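Local coordinates for protein oligogalacturonate lyase (Vibrio parahaemolyticus RIMD 2210633, PDB 3C5M) that probably cleaves oligogalacturonides by a lyase reaction and carries a manganese ion in a seven-bladed beta-propeller, at residues A[9-14]-A[68-73]; A[19-24]-A[333-338]; A[102-107]-A[115-120]; A[165-170]-A[183-188]. All blocks are in the same frame, centred on the assembly; numbering follows the deposited sequence.

Interaction 1 of 4, residues A[9-14]-A[68-73]; sequences LNFETF and ETQQAV
The backbones of L9 and Q70 meet through one nearly straight bond, L9 N to Q70 O at 2.7 Å with an angle of 172° at the hydrogen, where the chain leaves one blade of the seven-bladed beta-propeller for the next. Strand 6-8 lies along strand 71-74 at the outer edge of the first sheet, and residues 9-11 then carry the chain across to strand 12-15 of another sheet. Beyond that bond the contact belongs to the side chain of Q70, which slides past F11 in the opposite direction. Its CG sits over one face of the F11 ring as a CH-pi contact, 3.7 Å from the ring centroid and displaced toward the rim. CG of Q70 lies beside its own backbone N (chi1 -66°) and the chain runs on extended, which carries the amide alongside the backbone of residues 9-11. There Q70 NE2 is 2.9 Å from L9 O. The amide plane is inclined 47° to the ring. L65 of strand 61-66 underlies L9, F11 and A72 alike. L9 itself is buried, also against P28 and F56, and its CD1 reaches A72 CB at 4.5 Å.

Interaction 2 of 4, residues A[19-24]-A[333-338]; sequences TQVKVT and QKLCKH
T19 OG1 donates a hydrogen bond to L335 O at 2.8 Å, joining two neighbouring blades of the beta-propeller. Strand 22-25 belongs to the sheet in which N-terminal strands are completed by strands from the C-terminus, the closure often called the propeller's velcro, whereas strand 334-337 is the outermost strand of the neighbouring sheet, just ahead of those C-terminal strands in the chain. The threonine hydroxyl approaches the carbonyl at a slant, tilted 18° from its plane. Torsion about the first bond of T19 (chi1 59°) sets OG1 between backbone N and carbonyl carbon, with CG2 next to the 334-335 backbone.

Apolar contacts continue from there. V21 and L335 cross at about a right angle, V21 CG1 meeting L335 CD2 at 3.5 Å, and both methyls of V21 lie near this leucine. V21 also meets C336, more loosely, whereas V23 packs on C336 through CG2 alone.

In the next shell, D16 OD1 accepts from T19 N and so holds the backbone that carries the hydroxyl, while V21 N adds a weak bond to T19 OG1. Strand 376-381 lies behind: A380 touches both V23 and C336, and K22 and T24 bond through their backbones to D381 and I379. L335 is backed by V324 and V382. On the side of V23, C336 SG rests 3.8 Å from V23 CG2.

Interaction 3 of 4, residues A[102-107]-A[115-120]; sequences LNLMKV and QVIYTV
L104 and Y118 form a hydrogen-bonded antiparallel pair in the beta hairpin of strands 103-108 and 114-119, the outer half of a four-stranded propeller blade.

Backbone bonds set the register. L104 N reaches Y118 O at 2.8 Å, but L104 O takes its bond from I117 N rather than from Y118, because the register slips by one residue in a beta bulge between L104 and M105. K106 and Q115 then pair through both their backbone N-H groups, and V120 N bonds to L102 O at the other end. CA-H...O contacts fill the steps between, among them N103 CA to Y118 O.

A single side-chain hydrogen bond crosses: T119 OG1 donates to N103 OD1 at 2.9 Å, in the carbonyl plane and on a lone pair. The two side chains lie side by side on the same face of the sheet as M105 and V116, pointing the same way. K106 and Q115 likewise run alongside each other, on the face of L104.

Apolar packing divides between the faces. The selenium of M105, present as selenomethionine, comes to 3.8 Å from V116 CB; chi2 and chi3 both bend (-64° and -60°) and fold the chain back over the neighbouring strand. Next to the slipped residues, I117 CD1 inserts against both methyls of L104, and L139 of strand 138-145 touches both residues, so this face packs on the next blade. Y118 also reaches that blade, where its OH is hydrogen-bonded to E143 OE2.

Interaction 4 of 4, residues A[165-170]-A[183-188]; sequences NPTCRL and IHQDTA
L170 O is gripped by two backbone N-H groups of the facing strand: I183 N at 3.1 Å and, weakly, H184 N at 3.5 Å. Both residues face L170, a classic beta bulge in the antiparallel hairpin 168-174/180-186 of a propeller blade. Two other bonds of the ladder are straighter: L170 N points almost directly at H184 O, 2.7 Å away, and C168 N reaches D186 O at 2.8 Å. The return bond from D186 N to C168 O is bent and weak.

I183 packs on L170. The two side chains cross at a slant, I183 CD1 lying 3.4 Å from L170 CD2. CG1 of I183 falls between backbone N and carbonyl carbon (chi1 65°), a torsion that turns it toward the L170 side of the contact.

R169 and Q185 share the opposite face from L170 and H184. The extended arginine passes obliquely by the glutamine, with Q185 OE1 3.6 Å from R169 CB and the guanidinium and amide planes 79° apart. A water bridges their ends, donating to Q185 OE1 and accepting from R169 NH1. The guanidinium has a stronger partner in E143, a salt bridge through NH2, and a cation-pi contact with W124.

Strand 138-145 flanks this hairpin on the inner side, bonded to T167 and R169 through L145 and E143. Strand 190-196 of the following blade supplies L190, against which C168 and H184 rest, and helix 155-163 ends just before N165.

How the interactions relate
Interactions 3 and 4 are hairpins at the outer edges of successive blades, held by ladders of backbone bonds interrupted by bulges; the first is largely a surface contact, the second partly buried. Interactions 1 and 2 instead join different sheets and depend on few polar bonds: a backbone bond and a CH-pi contact in interaction 1, a hydroxyl bond with buried aliphatic packing in interaction 2. These two reach the same sheet, in which strands 12-15 and 22-25 are neighbours, with F14 N 2.7 Å from V23 O. Y118 and R169 bring interactions 3 and 4 together around E143. Interactions 2 and 4 lie on opposite sides of the chain's centre, about 43 Å apart between centres.

Interaction 1 of 4, residues A[9-14]-A[68-73]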
loop_
_atom_site.group_PDB
_atom_site.type_symbol
_atom_site.label_atom_id
_atom_site.label_comp_id
_atom_site.label_asym_id
_atom_site.label_seq_id
_atom_site.Cartn_x
_atom_site.Cartn_y
_atom_site.Cartn_z
ATOM N N LEU A 9 10.183 -11.728 20.545
ATOM C CA LEU A 9 10.473 -10.296 20.529
ATOM C C LEU A 9 10.127 -9.591 21.828
ATOM O O LEU A 9 9.374 -10.116 22.647
ATOM C CB LEU A 9 9.704 -9.621 19.385
ATOM C CG LEU A 9 9.867 -10.224 17.990
ATOM C CD1 LEU A 9 8.969 -9.492 17.018
ATOM C CD2 LEU A 9 11.324 -10.132 17.553
ATOM N N ASN A 10 10.682 -8.393 21.997
ATOM C CA ASN A 10 10.443 -7.559 23.180
ATOM C C ASN A 10 9.672 -6.320 22.759
ATOM O O ASN A 10 10.100 -5.604 21.854
ATOM C CB ASN A 10 11.776 -7.134 23.802
ATOM C CG ASN A 10 12.352 -8.192 24.716
ATOM O OD1 ASN A 10 12.195 -9.392 24.475
ATOM N ND2 ASN A 10 13.032 -7.759 25.767
ATOM N N PHE A 11 8.538 -6.058 23.396
ATOM C CA PHE A 11 7.769 -4.871 23.037
ATOM C C PHE A 11 8.070 -3.748 24.020
ATOM O O PHE A 11 7.833 -3.874 25.222
ATOM C CB PHE A 11 6.267 -5.178 23.035
ATOM C CG PHE A 11 5.830 -6.097 21.919
ATOM C CD1 PHE A 11 4.540 -6.612 21.897
ATOM C CD2 PHE A 11 6.701 -6.446 20.894
ATOM C CE1 PHE A 11 4.122 -7.457 20.884
ATOM C CE2 PHE A 11 6.293 -7.292 19.872
ATOM C CZ PHE A 11 5.001 -7.796 19.870
ATOM N N GLU A 12 8.608 -2.650 23.510
ATOM C CA GLU A 12 8.935 -1.520 24.358
ATOM C C GLU A 12 8.011 -0.367 24.025
ATOM O O GLU A 12 7.925 0.065 22.878
ATOM C CB GLU A 12 10.393 -1.103 24.156
ATOM C CG GLU A 12 10.828 0.074 25.026
ATOM C CD GLU A 12 12.313 0.385 24.904
ATOM O OE1 GLU A 12 12.773 1.376 25.515
ATOM O OE2 GLU A 12 13.025 -0.365 24.201
ATOM N N THR A 13 7.314 0.133 25.033
ATOM C CA THR A 13 6.389 1.229 24.814
ATOM C C THR A 13 6.913 2.531 25.407
ATOM O O THR A 13 7.400 2.557 26.540
ATOM C CB THR A 13 5.032 0.919 25.442
ATOM O OG1 THR A 13 4.582 -0.368 24.995
ATOM C CG2 THR A 13 4.035 1.977 25.058
ATOM N N PHE A 14 6.817 3.611 24.639
ATOM C CA PHE A 14 7.266 4.915 25.113
ATOM C C PHE A 14 6.203 5.981 24.855
ATOM O O PHE A 14 5.261 5.759 24.104
ATOM C CB PHE A 14 8.600 5.306 24.452
ATOM C CG PHE A 14 8.533 5.437 22.957
ATOM C CD1 PHE A 14 8.558 4.311 22.139
ATOM C CD2 PHE A 14 8.425 6.692 22.364
ATOM C CE1 PHE A 14 8.475 4.431 20.751
ATOM C CE2 PHE A 14 8.339 6.828 20.969
ATOM C CZ PHE A 14 8.365 5.695 20.165
ATOM N N GLU A 68 -0.024 -11.107 20.926
ATOM C CA GLU A 68 -0.223 -11.477 22.323
ATOM C C GLU A 68 0.768 -12.501 22.864
ATOM O O GLU A 68 0.702 -12.891 24.025
ATOM C CB GLU A 68 -1.668 -11.962 22.558
ATOM C CG GLU A 68 -2.163 -13.022 21.592
ATOM C CD GLU A 68 -3.561 -13.538 21.943
ATOM O OE1 GLU A 68 -4.518 -12.731 21.988
ATOM O OE2 GLU A 68 -3.706 -14.760 22.179
ATOM N N THR A 69 1.705 -12.923 22.036
ATOM C CA THR A 69 2.684 -13.914 22.464
ATOM C C THR A 69 4.075 -13.338 22.273
ATOM O O THR A 69 5.059 -13.806 22.861
ATOM C CB THR A 69 2.547 -15.196 21.621
ATOM O OG1 THR A 69 1.307 -15.826 21.936
ATOM C CG2 THR A 69 3.672 -16.156 21.894
ATOM N N GLN A 70 4.135 -12.314 21.436
ATOM C CA GLN A 70 5.370 -11.651 21.113
ATOM C C GLN A 70 6.316 -12.570 20.381
ATOM O O GLN A 70 7.517 -12.330 20.357
ATOM C CB GLN A 70 6.020 -11.097 22.371
ATOM C CG GLN A 70 5.190 -9.988 22.970
ATOM C CD GLN A 70 5.915 -9.228 24.039
ATOM O OE1 GLN A 70 5.417 -8.230 24.533
ATOM N NE2 GLN A 70 7.100 -9.692 24.400
ATOM N N GLN A 71 5.770 -13.625 19.778
ATOM C CA GLN A 71 6.578 -14.571 19.008
ATOM C C GLN A 71 6.244 -14.465 17.530
ATOM O O GLN A 71 5.083 -14.343 17.150
ATOM C CB GLN A 71 6.347 -15.996 19.496
ATOM C CG GLN A 71 6.800 -16.186 20.919
ATOM C CD GLN A 71 6.669 -17.611 21.374
ATOM O OE1 GLN A 71 5.663 -18.270 21.093
ATOM N NE2 GLN A 71 7.680 -18.101 22.096
ATOM N N ALA A 72 7.271 -14.493 16.698
ATOM C CA ALA A 72 7.089 -14.389 15.265
ATOM C C ALA A 72 7.649 -15.624 14.590
ATOM O O ALA A 72 8.722 -16.111 14.950
ATOM C CB ALA A 72 7.802 -13.151 14.747
ATOM N N VAL A 73 6.926 -16.133 13.603
ATOM C CA VAL A 73 7.386 -17.309 12.880
ATOM C C VAL A 73 7.816 -16.891 11.478
ATOM O O VAL A 73 7.201 -16.022 10.863
ATOM C CB VAL A 73 6.273 -18.382 12.811
ATOM C CG1 VAL A 73 4.980 -17.774 12.292
ATOM C CG2 VAL A 73 6.713 -19.519 11.908
#

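Interaction 2 of 4, residues A[19-24]-A[333-338]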
loop_
_atom_site.group_PDB
_atom_site.type_symbol
_atom_site.label_atom_id
_atom_site.label_comp_id
_atom_site.label_asym_id
_atom_site.label_seq_id
_atom_site.Cartn_x
_atom_site.Cartn_y
_atom_site.Cartn_z
ATOM N N THR A 19 2.910 14.762 22.089
ATOM C CA THR A 19 1.479 14.475 22.161
ATOM C C THR A 19 1.086 13.601 23.337
ATOM O O THR A 19 -0.107 13.419 23.615
ATOM C CB THR A 19 1.013 13.778 20.884
ATOM O OG1 THR A 19 1.750 12.561 20.728
ATOM C CG2 THR A 19 1.244 14.663 19.670
ATOM N N GLN A 20 2.095 13.063 24.016
ATOM C CA GLN A 20 1.899 12.183 25.170
ATOM C C GLN A 20 1.291 10.847 24.755
ATOM O O GLN A 20 1.085 9.962 25.589
ATOM C CB GLN A 20 1.003 12.851 26.226
ATOM C CG GLN A 20 1.732 13.759 27.218
ATOM C CD GLN A 20 2.601 14.807 26.539
ATOM O OE1 GLN A 20 3.828 14.811 26.701
ATOM N NE2 GLN A 20 1.972 15.698 25.770
ATOM N N VAL A 21 1.009 10.693 23.464
ATOM C CA VAL A 21 0.415 9.457 22.973
ATOM C C VAL A 21 1.377 8.280 23.120
ATOM O O VAL A 21 2.586 8.424 22.924
ATOM C CB VAL A 21 -0.004 9.598 21.502
ATOM C CG1 VAL A 21 -0.493 8.267 20.981
ATOM C CG2 VAL A 21 -1.090 10.646 21.375
ATOM N N LYS A 22 0.845 7.119 23.490
ATOM C CA LYS A 22 1.686 5.938 23.658
ATOM C C LYS A 22 2.045 5.301 22.322
ATOM O O LYS A 22 1.213 5.193 21.416
ATOM C CB LYS A 22 1.005 4.896 24.552
ATOM C CG LYS A 22 1.054 5.222 26.030
ATOM C CD LYS A 22 0.548 4.086 26.897
ATOM C CE LYS A 22 -0.945 3.883 26.773
ATOM N NZ LYS A 22 -1.404 2.731 27.611
ATOM N N VAL A 23 3.301 4.891 22.213
ATOM C CA VAL A 23 3.814 4.261 21.009
ATOM C C VAL A 23 4.657 3.076 21.419
ATOM O O VAL A 23 5.558 3.191 22.252
ATOM C CB VAL A 23 4.721 5.188 20.213
ATOM C CG1 VAL A 23 5.279 4.439 19.038
ATOM C CG2 VAL A 23 3.951 6.409 19.764
ATOM N N THR A 24 4.388 1.931 20.814
ATOM C CA THR A 24 5.133 0.745 21.163
ATOM C C THR A 24 5.868 0.155 19.962
ATOM O O THR A 24 5.312 0.051 18.879
ATOM C CB THR A 24 4.173 -0.263 21.860
ATOM O OG1 THR A 24 4.675 -1.598 21.730
ATOM C CG2 THR A 24 2.779 -0.140 21.296
ATOM N N GLN A 333 -5.536 15.960 13.083
ATOM C CA GLN A 333 -4.905 16.134 14.384
ATOM C C GLN A 333 -3.615 15.324 14.471
ATOM O O GLN A 333 -3.543 14.209 13.950
ATOM C CB GLN A 333 -5.882 15.701 15.473
ATOM C CG GLN A 333 -5.452 16.041 16.890
ATOM C CD GLN A 333 -6.575 15.826 17.907
ATOM O OE1 GLN A 333 -6.398 16.038 19.109
ATOM N NE2 GLN A 333 -7.736 15.402 17.421
ATOM N N LYS A 334 -2.595 15.881 15.116
ATOM C CA LYS A 334 -1.327 15.173 15.249
ATOM C C LYS A 334 -1.470 14.038 16.240
ATOM O O LYS A 334 -1.825 14.274 17.385
ATOM C CB LYS A 334 -0.224 16.112 15.731
ATOM C CG LYS A 334 0.187 17.182 14.733
ATOM C CD LYS A 334 1.454 17.889 15.215
ATOM C CE LYS A 334 1.942 18.953 14.236
ATOM N NZ LYS A 334 0.995 20.103 14.062
ATOM N N LEU A 335 -1.189 12.810 15.803
ATOM C CA LEU A 335 -1.310 11.635 16.681
ATOM C C LEU A 335 -0.064 11.530 17.539
ATOM O O LEU A 335 -0.093 11.708 18.753
ATOM C CB LEU A 335 -1.447 10.339 15.864
ATOM C CG LEU A 335 -2.235 9.163 16.466
ATOM C CD1 LEU A 335 -1.838 7.868 15.765
ATOM C CD2 LEU A 335 -1.980 9.060 17.953
ATOM N N CYS A 336 1.040 11.213 16.888
ATOM C CA CYS A 336 2.299 11.093 17.579
ATOM C C CYS A 336 3.310 11.496 16.547
ATOM O O CYS A 336 2.968 12.125 15.544
ATOM C CB CYS A 336 2.550 9.656 18.046
ATOM S SG CYS A 336 2.847 8.480 16.715
ATOM N N LYS A 337 4.551 11.113 16.776
ATOM C CA LYS A 337 5.611 11.485 15.869
ATOM C C LYS A 337 6.307 10.240 15.331
ATOM O O LYS A 337 6.591 9.323 16.088
ATOM C CB LYS A 337 6.574 12.398 16.637
ATOM C CG LYS A 337 7.559 13.160 15.795
ATOM C CD LYS A 337 8.131 14.377 16.534
ATOM C CE LYS A 337 8.932 14.008 17.788
ATOM N NZ LYS A 337 8.060 13.742 18.971
ATOM N N HIS A 338 6.550 10.197 14.022
ATOM C CA HIS A 338 7.234 9.057 13.414
ATOM C C HIS A 338 8.709 9.371 13.197
ATOM O O HIS A 338 9.543 8.473 13.198
ATOM C CB HIS A 338 6.564 8.638 12.082
ATOM C CG HIS A 338 6.656 9.660 10.988
ATOM N ND1 HIS A 338 7.846 9.997 10.373
ATOM C CD2 HIS A 338 5.700 10.408 10.387
ATOM C CE1 HIS A 338 7.615 10.909 9.442
ATOM N NE2 HIS A 338 6.321 11.176 9.430
#

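Interaction 3 of 4, residues A[102-107]-A[115-120]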
loop_
_atom_site.group_PDB
_atom_site.type_symbol
_atom_site.label_atom_id
_atom_site.label_comp_id
_atom_site.label_asym_id
_atom_site.label_seq_id
_atom_site.Cartn_x
_atom_site.Cartn_y
_atom_site.Cartn_z
ATOM N N LEU A 102 8.893 -13.243 -10.432
ATOM C CA LEU A 102 8.423 -14.153 -11.454
ATOM C C LEU A 102 7.223 -14.990 -11.036
ATOM O O LEU A 102 6.291 -15.183 -11.819
ATOM C CB LEU A 102 9.545 -15.093 -11.880
ATOM C CG LEU A 102 10.671 -14.438 -12.675
ATOM C CD1 LEU A 102 11.721 -15.471 -12.988
ATOM C CD2 LEU A 102 10.121 -13.840 -13.953
ATOM N N ASN A 103 7.251 -15.461 -9.794
ATOM C CA ASN A 103 6.229 -16.335 -9.261
ATOM C C ASN A 103 5.348 -15.776 -8.162
ATOM O O ASN A 103 5.845 -15.374 -7.119
ATOM C CB ASN A 103 6.899 -17.594 -8.724
ATOM C CG ASN A 103 7.989 -18.115 -9.648
ATOM O OD1 ASN A 103 7.726 -18.545 -10.779
ATOM N ND2 ASN A 103 9.232 -18.069 -9.168
ATOM N N LEU A 104 4.036 -15.777 -8.399
ATOM C CA LEU A 104 3.060 -15.314 -7.424
ATOM C C LEU A 104 2.905 -16.500 -6.497
ATOM O O LEU A 104 2.529 -17.575 -6.955
ATOM C CB LEU A 104 1.720 -15.054 -8.096
ATOM C CG LEU A 104 0.873 -13.925 -7.504
ATOM C CD1 LEU A 104 -0.512 -13.981 -8.136
ATOM C CD2 LEU A 104 0.762 -14.043 -5.993
HETATM N N MSE A 105 3.174 -16.322 -5.206
HETATM C CA MSE A 105 3.085 -17.425 -4.244
HETATM C C MSE A 105 1.928 -17.329 -3.280
HETATM O O MSE A 105 1.489 -16.244 -2.921
HETATM C CB MSE A 105 4.351 -17.492 -3.401
HETATM C CG MSE A 105 5.609 -17.399 -4.188
HETATM SE SE MSE A 105 5.788 -18.901 -5.392
HETATM C CE MSE A 105 5.762 -20.346 -4.021
ATOM N N LYS A 106 1.454 -18.487 -2.851
ATOM C CA LYS A 106 0.377 -18.570 -1.883
ATOM C C LYS A 106 0.953 -19.440 -0.777
ATOM O O LYS A 106 1.385 -20.569 -1.034
ATOM C CB LYS A 106 -0.852 -19.255 -2.475
ATOM C CG LYS A 106 -2.033 -19.200 -1.533
ATOM C CD LYS A 106 -3.082 -20.184 -1.928
ATOM C CE LYS A 106 -4.265 -20.140 -0.990
ATOM N NZ LYS A 106 -5.177 -21.278 -1.273
ATOM N N VAL A 107 0.956 -18.926 0.444
ATOM C CA VAL A 107 1.529 -19.652 1.573
ATOM C C VAL A 107 0.548 -19.976 2.700
ATOM O O VAL A 107 -0.080 -19.085 3.251
ATOM C CB VAL A 107 2.673 -18.839 2.214
ATOM C CG1 VAL A 107 3.366 -19.675 3.268
ATOM C CG2 VAL A 107 3.622 -18.347 1.151
ATOM N N GLN A 115 2.644 -22.541 -2.634
ATOM C CA GLN A 115 2.094 -22.932 -3.931
ATOM C C GLN A 115 2.286 -21.806 -4.941
ATOM O O GLN A 115 1.849 -20.678 -4.705
ATOM C CB GLN A 115 0.598 -23.194 -3.835
ATOM C CG GLN A 115 0.191 -24.259 -2.860
ATOM C CD GLN A 115 -1.336 -24.420 -2.765
ATOM O OE1 GLN A 115 -1.850 -25.093 -1.855
ATOM N NE2 GLN A 115 -2.060 -23.801 -3.702
ATOM N N VAL A 116 2.918 -22.088 -6.069
ATOM C CA VAL A 116 3.085 -21.035 -7.058
ATOM C C VAL A 116 1.786 -21.003 -7.871
ATOM O O VAL A 116 1.457 -21.943 -8.587
ATOM C CB VAL A 116 4.326 -21.301 -7.932
ATOM C CG1 VAL A 116 4.554 -22.792 -8.064
ATOM C CG2 VAL A 116 4.156 -20.638 -9.288
ATOM N N ILE A 117 1.032 -19.924 -7.725
ATOM C CA ILE A 117 -0.245 -19.802 -8.399
ATOM C C ILE A 117 -0.155 -19.174 -9.788
ATOM O O ILE A 117 -1.105 -19.264 -10.563
ATOM C CB ILE A 117 -1.220 -18.990 -7.549
ATOM C CG1 ILE A 117 -0.620 -17.615 -7.311
ATOM C CG2 ILE A 117 -1.464 -19.679 -6.213
ATOM C CD1 ILE A 117 -1.536 -16.672 -6.567
ATOM N N TYR A 118 0.965 -18.533 -10.110
ATOM C CA TYR A 118 1.124 -17.935 -11.435
ATOM C C TYR A 118 2.560 -17.536 -11.708
ATOM O O TYR A 118 3.240 -17.039 -10.824
ATOM C CB TYR A 118 0.215 -16.715 -11.593
ATOM C CG TYR A 118 0.525 -15.865 -12.810
ATOM C CD1 TYR A 118 1.004 -14.566 -12.672
ATOM C CD2 TYR A 118 0.355 -16.368 -14.099
ATOM C CE1 TYR A 118 1.310 -13.780 -13.791
ATOM C CE2 TYR A 118 0.654 -15.596 -15.227
ATOM C CZ TYR A 118 1.135 -14.295 -15.061
ATOM O OH TYR A 118 1.432 -13.516 -16.162
ATOM N N THR A 119 3.030 -17.754 -12.930
ATOM C CA THR A 119 4.402 -17.398 -13.272
ATOM C C THR A 119 4.439 -16.554 -14.540
ATOM O O THR A 119 4.224 -17.069 -15.629
ATOM C CB THR A 119 5.282 -18.656 -13.489
ATOM O OG1 THR A 119 5.354 -19.427 -12.280
ATOM C CG2 THR A 119 6.685 -18.247 -13.909
ATOM N N VAL A 120 4.728 -15.263 -14.397
ATOM C CA VAL A 120 4.784 -14.348 -15.537
ATOM C C VAL A 120 5.423 -14.974 -16.759
ATOM O O VAL A 120 6.402 -15.702 -16.647
ATOM C CB VAL A 120 5.552 -13.055 -15.187
ATOM C CG1 VAL A 120 6.971 -13.384 -14.754
ATOM C CG2 VAL A 120 5.559 -12.120 -16.377
#

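Interaction 4 of 4, residues A[165-170]-A[183-188]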
loop_
_atom_site.group_PDB
_atom_site.type_symbol
_atom_site.label_atom_id
_atom_site.label_comp_id
_atom_site.label_asym_id
_atom_site.label_seq_id
_atom_site.Cartn_x
_atom_site.Cartn_y
_atom_site.Cartn_z
ATOM N N ASN A 165 5.439 5.368 -24.811
ATOM C CA ASN A 165 4.139 4.708 -24.892
ATOM C C ASN A 165 4.282 3.200 -24.931
ATOM O O ASN A 165 4.000 2.570 -25.944
ATOM C CB ASN A 165 3.373 5.182 -26.130
ATOM C CG ASN A 165 2.708 6.529 -25.922
ATOM O OD1 ASN A 165 3.376 7.549 -25.762
ATOM N ND2 ASN A 165 1.380 6.534 -25.912
ATOM N N PRO A 166 4.714 2.600 -23.818
ATOM C CA PRO A 166 4.907 1.156 -23.704
ATOM C C PRO A 166 3.574 0.431 -23.633
ATOM O O PRO A 166 2.614 0.956 -23.068
ATOM C CB PRO A 166 5.691 1.029 -22.407
ATOM C CG PRO A 166 5.042 2.089 -21.569
ATOM C CD PRO A 166 4.962 3.259 -22.524
ATOM N N THR A 167 3.518 -0.763 -24.212
ATOM C CA THR A 167 2.307 -1.563 -24.208
ATOM C C THR A 167 2.213 -2.338 -22.897
ATOM O O THR A 167 3.059 -3.189 -22.593
ATOM C CB THR A 167 2.290 -2.540 -25.409
ATOM O OG1 THR A 167 1.334 -3.582 -25.176
ATOM C CG2 THR A 167 3.651 -3.157 -25.607
ATOM N N CYS A 168 1.182 -2.017 -22.123
ATOM C CA CYS A 168 0.931 -2.637 -20.828
ATOM C C CYS A 168 -0.439 -3.284 -20.814
ATOM O O CYS A 168 -1.349 -2.848 -21.512
ATOM C CB CYS A 168 0.970 -1.583 -19.723
ATOM S SG CYS A 168 2.542 -0.760 -19.525
ATOM N N ARG A 169 -0.596 -4.319 -20.005
ATOM C CA ARG A 169 -1.877 -4.986 -19.915
ATOM C C ARG A 169 -2.270 -5.193 -18.460
ATOM O O ARG A 169 -1.432 -5.484 -17.610
ATOM C CB ARG A 169 -1.830 -6.338 -20.627
ATOM C CG ARG A 169 -0.860 -7.327 -20.003
ATOM C CD ARG A 169 -0.915 -8.656 -20.722
ATOM N NE ARG A 169 -0.083 -9.671 -20.085
ATOM C CZ ARG A 169 -0.058 -10.951 -20.448
ATOM N NH1 ARG A 169 -0.818 -11.380 -21.450
ATOM N NH2 ARG A 169 0.721 -11.807 -19.800
ATOM N N LEU A 170 -3.559 -5.033 -18.195
ATOM C CA LEU A 170 -4.126 -5.214 -16.872
ATOM C C LEU A 170 -4.731 -6.629 -16.874
ATOM O O LEU A 170 -5.789 -6.848 -17.461
ATOM C CB LEU A 170 -5.214 -4.165 -16.647
ATOM C CG LEU A 170 -5.688 -3.896 -15.221
ATOM C CD1 LEU A 170 -6.791 -2.843 -15.222
ATOM C CD2 LEU A 170 -6.193 -5.176 -14.608
ATOM N N ILE A 183 -7.947 -8.269 -19.111
ATOM C CA ILE A 183 -9.190 -7.500 -19.078
ATOM C C ILE A 183 -9.058 -6.118 -19.694
ATOM O O ILE A 183 -10.049 -5.413 -19.854
ATOM C CB ILE A 183 -9.748 -7.333 -17.642
ATOM C CG1 ILE A 183 -8.802 -6.504 -16.795
ATOM C CG2 ILE A 183 -9.951 -8.692 -16.989
ATOM C CD1 ILE A 183 -9.227 -6.443 -15.342
ATOM N N HIS A 184 -7.835 -5.737 -20.042
ATOM C CA HIS A 184 -7.590 -4.435 -20.646
ATOM C C HIS A 184 -6.137 -4.288 -21.065
ATOM O O HIS A 184 -5.243 -4.551 -20.279
ATOM C CB HIS A 184 -7.935 -3.306 -19.670
ATOM C CG HIS A 184 -7.685 -1.940 -20.228
ATOM N ND1 HIS A 184 -8.446 -1.402 -21.243
ATOM C CD2 HIS A 184 -6.704 -1.042 -19.979
ATOM C CE1 HIS A 184 -7.940 -0.235 -21.600
ATOM N NE2 HIS A 184 -6.881 0.006 -20.849
ATOM N N GLN A 185 -5.901 -3.869 -22.303
ATOM C CA GLN A 185 -4.540 -3.677 -22.785
ATOM C C GLN A 185 -4.443 -2.274 -23.353
ATOM O O GLN A 185 -5.465 -1.621 -23.554
ATOM C CB GLN A 185 -4.204 -4.707 -23.858
ATOM C CG GLN A 185 -2.731 -4.777 -24.178
ATOM C CD GLN A 185 -2.306 -6.170 -24.618
ATOM O OE1 GLN A 185 -2.717 -7.175 -24.031
ATOM N NE2 GLN A 185 -1.471 -6.237 -25.642
ATOM N N ASP A 186 -3.233 -1.801 -23.617
ATOM C CA ASP A 186 -3.085 -0.445 -24.143
ATOM C C ASP A 186 -1.615 -0.095 -24.362
ATOM O O ASP A 186 -0.729 -0.625 -23.688
ATOM C CB ASP A 186 -3.723 0.558 -23.166
ATOM C CG ASP A 186 -3.963 1.922 -23.786
ATOM O OD1 ASP A 186 -4.492 2.814 -23.073
ATOM O OD2 ASP A 186 -3.626 2.102 -24.977
ATOM N N THR A 187 -1.359 0.797 -25.311
ATOM C CA THR A 187 0.001 1.212 -25.615
ATOM C C THR A 187 0.401 2.402 -24.762
ATOM O O THR A 187 1.171 3.265 -25.190
ATOM C CB THR A 187 0.152 1.586 -27.095
ATOM O OG1 THR A 187 -0.970 2.376 -27.507
ATOM C CG2 THR A 187 0.242 0.338 -27.946
ATOM N N ALA A 188 -0.131 2.434 -23.545
ATOM C CA ALA A 188 0.152 3.497 -22.588
ATOM C C ALA A 188 0.674 2.874 -21.300
ATOM O O ALA A 188 0.417 1.706 -21.026
ATOM C CB ALA A 188 -1.117 4.290 -22.304
HETATM O O HOH W 1 -1.825 -9.668 -24.084
#